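PDB 4WZZ: putative sugar ABC transporter, substrate-binding protein from Clostridium phytofermentans, which probably captures sugars for uptake by an ABC transporter and is seen here with L-rhamnose bound between its two lobes. Local coordinates for residues Tyr57-Lys62 against Glu74-Val79. Numbering follows the deposited sequence.
Sequences YAIIVK and EGYKQV. With RAM (alpha-L-rhamnopyranose), chain B.
Tyr57 meets Tyr76 mainly through the base of its side chain: CB of Tyr57 lies 3.6 Å from OH of Tyr76, near the plane of the Tyr76 ring and at its edge. The two tyrosines cross at about a right angle. With CG of Tyr57 anti to its own carbonyl carbon (chi1 -60°), the phenol leads away from the helix segment, and its hydroxyl bonds to Thr53. The Tyr76 hydroxyl is likewise satisfied, by Ser310 of helix 299-315, which ties the outer end of this buried ring to that helix.

Two residues on, Ile59 covers one face of the same ring. Its CB stands 4.2 Å from the centroid of the Tyr76 ring, 24° off the normal, a CH-pi contact displaced toward the rim. The delta methyl reaches back to the root of the tyrosine, CD1 of Ile59 being 3.7 Å from CB of Tyr76; with CG1 anti to the backbone N (chi1 -180°) and the chain extended on to CD1, the methyl is carried that way. Strand 56-60, helix 67-82 and strand 86-90 form a beta-alpha-beta unit of the periplasmic binding protein fold, and Tyr76 seats the helix on the parallel strands, touching Ala116 of strand 114-117 too.

Past the strand end the chain runs to the sugar pocket, where the extended Lys62 donates from NZ to O2 of the rhamnose at 2.9 Å and, weakly, to O3 at 3.0 Å; Asn192 accepts another bond from this ammonium.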
ATOM      1  N   TYR A  57     -13.132  -5.214 -16.520  1.00 20.26           N
ATOM      2  CA  TYR A  57     -12.503  -5.306 -15.212  1.00 19.43           C
ATOM      3  C   TYR A  57     -12.575  -3.957 -14.524  1.00 22.32           C
ATOM      4  O   TYR A  57     -12.089  -2.972 -15.075  1.00 20.70           O
ATOM      5  CB  TYR A  57     -11.035  -5.672 -15.365  1.00 19.03           C
ATOM      6  CG  TYR A  57     -10.792  -6.981 -16.064  1.00 19.85           C
ATOM      7  CD1 TYR A  57     -10.901  -7.085 -17.444  1.00 20.59           C
ATOM      8  CD2 TYR A  57     -10.438  -8.105 -15.340  1.00 24.33           C
ATOM      9  CE1 TYR A  57     -10.671  -8.275 -18.080  1.00 21.44           C
ATOM     10  CE2 TYR A  57     -10.204  -9.304 -15.962  1.00 22.30           C
ATOM     11  CZ  TYR A  57     -10.317  -9.390 -17.329  1.00 21.57           C
ATOM     12  OH  TYR A  57     -10.090 -10.613 -17.932  1.00 23.81           O
ATOM     13  N   ALA A  58     -13.192  -3.922 -13.345  1.00 20.09           N
ATOM     14  CA  ALA A  58     -13.249  -2.710 -12.509  1.00 21.22           C
ATOM     15  C   ALA A  58     -12.154  -2.719 -11.465  1.00 16.89           C
ATOM     16  O   ALA A  58     -12.038  -3.676 -10.687  1.00 19.10           O
ATOM     17  CB  ALA A  58     -14.576  -2.635 -11.792  1.00 18.25           C
ATOM     18  N   ILE A  59     -11.360  -1.648 -11.407  1.00 16.16           N
ATOM     19  CA  ILE A  59     -10.450  -1.489 -10.288  1.00 15.36           C
ATOM     20  C   ILE A  59     -10.960  -0.344  -9.444  1.00 15.01           C
ATOM     21  O   ILE A  59     -11.265   0.732  -9.951  1.00 16.22           O
ATOM     22  CB  ILE A  59      -8.977  -1.249 -10.712  1.00 14.85           C
ATOM     23  CG1 ILE A  59      -8.104  -1.106  -9.447  1.00 14.12           C
ATOM     24  CG2 ILE A  59      -8.876  -0.066 -11.678  1.00 14.92           C
ATOM     25  CD1 ILE A  59      -6.619  -1.184  -9.703  1.00 18.42           C
ATOM     26  N   ILE A  60     -11.085  -0.618  -8.153  1.00 14.82           N
ATOM     27  CA  ILE A  60     -11.561   0.352  -7.191  1.00 15.20           C
ATOM     28  C   ILE A  60     -10.425   0.605  -6.230  1.00 13.78           C
ATOM     29  O   ILE A  60     -10.076  -0.263  -5.430  1.00 13.75           O
ATOM     30  CB  ILE A  60     -12.784  -0.171  -6.425  1.00 15.92           C
ATOM     31  CG1 ILE A  60     -13.920  -0.451  -7.411  1.00 16.15           C
ATOM     32  CG2 ILE A  60     -13.226   0.868  -5.419  1.00 17.53           C
ATOM     33  CD1 ILE A  60     -15.116  -1.197  -6.794  1.00 16.99           C
ATOM     34  N   VAL A  61      -9.778   1.752  -6.367  1.00 13.25           N
ATOM     35  CA  VAL A  61      -8.648   2.050  -5.504  1.00 12.56           C
ATOM     36  C   VAL A  61      -9.168   2.575  -4.157  1.00 12.45           C
ATOM     37  O   VAL A  61     -10.362   2.682  -3.964  1.00 12.94           O
ATOM     38  CB  VAL A  61      -7.687   3.064  -6.166  1.00 12.15           C
ATOM     39  CG1 VAL A  61      -7.117   2.494  -7.437  1.00 13.18           C
ATOM     40  CG2 VAL A  61      -8.388   4.370  -6.460  1.00 14.02           C
ATOM     41  N   LYS A  62      -8.280   2.894  -3.221  1.00 13.54           N
ATOM     42  CA  LYS A  62      -8.735   3.367  -1.920  1.00 11.89           C
ATOM     43  C   LYS A  62      -9.449   4.715  -2.034  1.00 12.00           C
ATOM     44  O   LYS A  62     -10.471   4.948  -1.409  1.00 13.67           O
ATOM     45  CB  LYS A  62      -7.556   3.563  -0.972  1.00 11.32           C
ATOM     46  CG  LYS A  62      -6.983   2.353  -0.297  1.00 11.37           C
ATOM     47  CD  LYS A  62      -6.063   2.841   0.858  1.00 12.08           C
ATOM     48  CE  LYS A  62      -5.491   1.709   1.638  1.00 11.59           C
ATOM     49  NZ  LYS A  62      -4.558   2.219   2.677  1.00 10.73           N
ATOM     50  N   GLU A  74      -3.239   2.890 -13.235  1.00 17.05           N
ATOM     51  CA  GLU A  74      -2.609   2.980 -14.556  1.00 19.62           C
ATOM     52  C   GLU A  74      -2.014   1.635 -14.979  1.00 16.52           C
ATOM     53  O   GLU A  74      -2.210   1.180 -16.116  1.00 16.90           O
ATOM     54  CB  GLU A  74      -1.507   4.040 -14.517  1.00 20.64           C
ATOM     55  CG  GLU A  74      -0.602   4.087 -15.756  1.00 29.06           C
ATOM     56  CD  GLU A  74       0.694   4.875 -15.509  1.00 39.02           C
ATOM     57  OE1 GLU A  74       0.626   5.971 -14.893  1.00 37.89           O
ATOM     58  OE2 GLU A  74       1.781   4.396 -15.925  1.00 41.42           O
ATOM     59  N   GLY A  75      -1.291   1.003 -14.061  1.00 14.91           N
ATOM     60  CA  GLY A  75      -0.647  -0.268 -14.332  1.00 15.56           C
ATOM     61  C   GLY A  75      -1.676  -1.352 -14.570  1.00 19.00           C
ATOM     62  O   GLY A  75      -1.468  -2.241 -15.391  1.00 17.85           O
ATOM     63  N   TYR A  76      -2.789  -1.283 -13.837  1.00 15.12           N
ATOM     64  CA  TYR A  76      -3.854  -2.267 -13.970  1.00 17.29           C
ATOM     65  C   TYR A  76      -4.514  -2.115 -15.348  1.00 16.02           C
ATOM     66  O   TYR A  76      -4.671  -3.089 -16.099  1.00 16.70           O
ATOM     67  CB  TYR A  76      -4.899  -2.066 -12.864  1.00 14.86           C
ATOM     68  CG  TYR A  76      -5.916  -3.189 -12.774  1.00 15.40           C
ATOM     69  CD1 TYR A  76      -5.672  -4.309 -12.005  1.00 16.33           C
ATOM     70  CD2 TYR A  76      -7.116  -3.112 -13.470  1.00 16.80           C
ATOM     71  CE1 TYR A  76      -6.611  -5.348 -11.941  1.00 17.15           C
ATOM     72  CE2 TYR A  76      -8.044  -4.118 -13.409  1.00 16.54           C
ATOM     73  CZ  TYR A  76      -7.785  -5.236 -12.638  1.00 16.66           C
ATOM     74  OH  TYR A  76      -8.734  -6.235 -12.609  1.00 17.94           O
ATOM     75  N   LYS A  77      -4.891  -0.885 -15.664  1.00 15.85           N
ATOM     76  CA  LYS A  77      -5.538  -0.572 -16.929  1.00 16.58           C
ATOM     77  C   LYS A  77      -4.639  -0.939 -18.110  1.00 21.93           C
ATOM     78  O   LYS A  77      -5.100  -1.493 -19.108  1.00 19.99           O
ATOM     79  CB  LYS A  77      -5.915   0.903 -16.985  1.00 16.41           C
ATOM     80  CG  LYS A  77      -6.424   1.376 -18.354  1.00 19.25           C
ATOM     81  CD  LYS A  77      -6.719   2.853 -18.299  1.00 23.94           C
ATOM     82  CE  LYS A  77      -7.134   3.405 -19.658  1.00 33.99           C
ATOM     83  NZ  LYS A  77      -8.421   4.158 -19.608  1.00 39.64           N
ATOM     84  N   GLN A  78      -3.350  -0.651 -17.985  1.00 16.98           N
ATOM     85  CA  GLN A  78      -2.433  -0.886 -19.090  1.00 20.21           C
ATOM     86  C   GLN A  78      -2.453  -2.354 -19.506  1.00 22.24           C
ATOM     87  O   GLN A  78      -2.568  -2.680 -20.699  1.00 22.56           O
ATOM     88  CB  GLN A  78      -1.032  -0.436 -18.697  1.00 23.87           C
ATOM     89  CG  GLN A  78      -0.094  -0.311 -19.865  1.00 35.71           C
ATOM     90  CD  GLN A  78       0.572  -1.621 -20.190  1.00 39.12           C
ATOM     91  OE1 GLN A  78       0.537  -2.101 -21.332  1.00 42.85           O
ATOM     92  NE2 GLN A  78       1.192  -2.217 -19.183  1.00 36.37           N
ATOM     93  N   VAL A  79      -2.371  -3.245 -18.527  1.00 19.42           N
ATOM     94  CA  VAL A  79      -2.321  -4.683 -18.818  1.00 20.19           C
ATOM     95  C   VAL A  79      -3.671  -5.214 -19.295  1.00 23.69           C
ATOM     96  O   VAL A  79      -3.737  -5.997 -20.256  1.00 20.70           O
ATOM     97  CB  VAL A  79      -1.800  -5.495 -17.595  1.00 19.69           C
ATOM     98  CG1 VAL A  79      -2.066  -6.987 -17.750  1.00 19.83           C
ATOM     99  CG2 VAL A  79      -0.306  -5.262 -17.414  1.00 21.23           C
TER
HETATM  100  C1  RAM B 401      -0.978   5.127   0.359  1.00  9.99           C
HETATM  101  C2  RAM B 401      -2.136   4.137   0.402  1.00  9.31           C
HETATM  102  C3  RAM B 401      -1.730   2.743  -0.077  1.00  9.34           C
HETATM  103  C4  RAM B 401      -0.433   2.290   0.585  1.00  8.93           C
HETATM  104  C5  RAM B 401       0.645   3.362   0.435  1.00  6.38           C
HETATM  105  C6  RAM B 401       1.920   2.986   1.174  1.00  7.27           C
HETATM  106  O1  RAM B 401      -0.694   5.425  -0.963  1.00 14.55           O
HETATM  107  O2  RAM B 401      -2.566   4.112   1.728  1.00  9.58           O
HETATM  108  O3  RAM B 401      -2.823   1.872   0.200  1.00  9.79           O
HETATM  109  O4  RAM B 401      -0.000   1.073   0.003  1.00  8.74           O
HETATM  110  O5  RAM B 401       0.200   4.593   0.938  1.00  8.18           O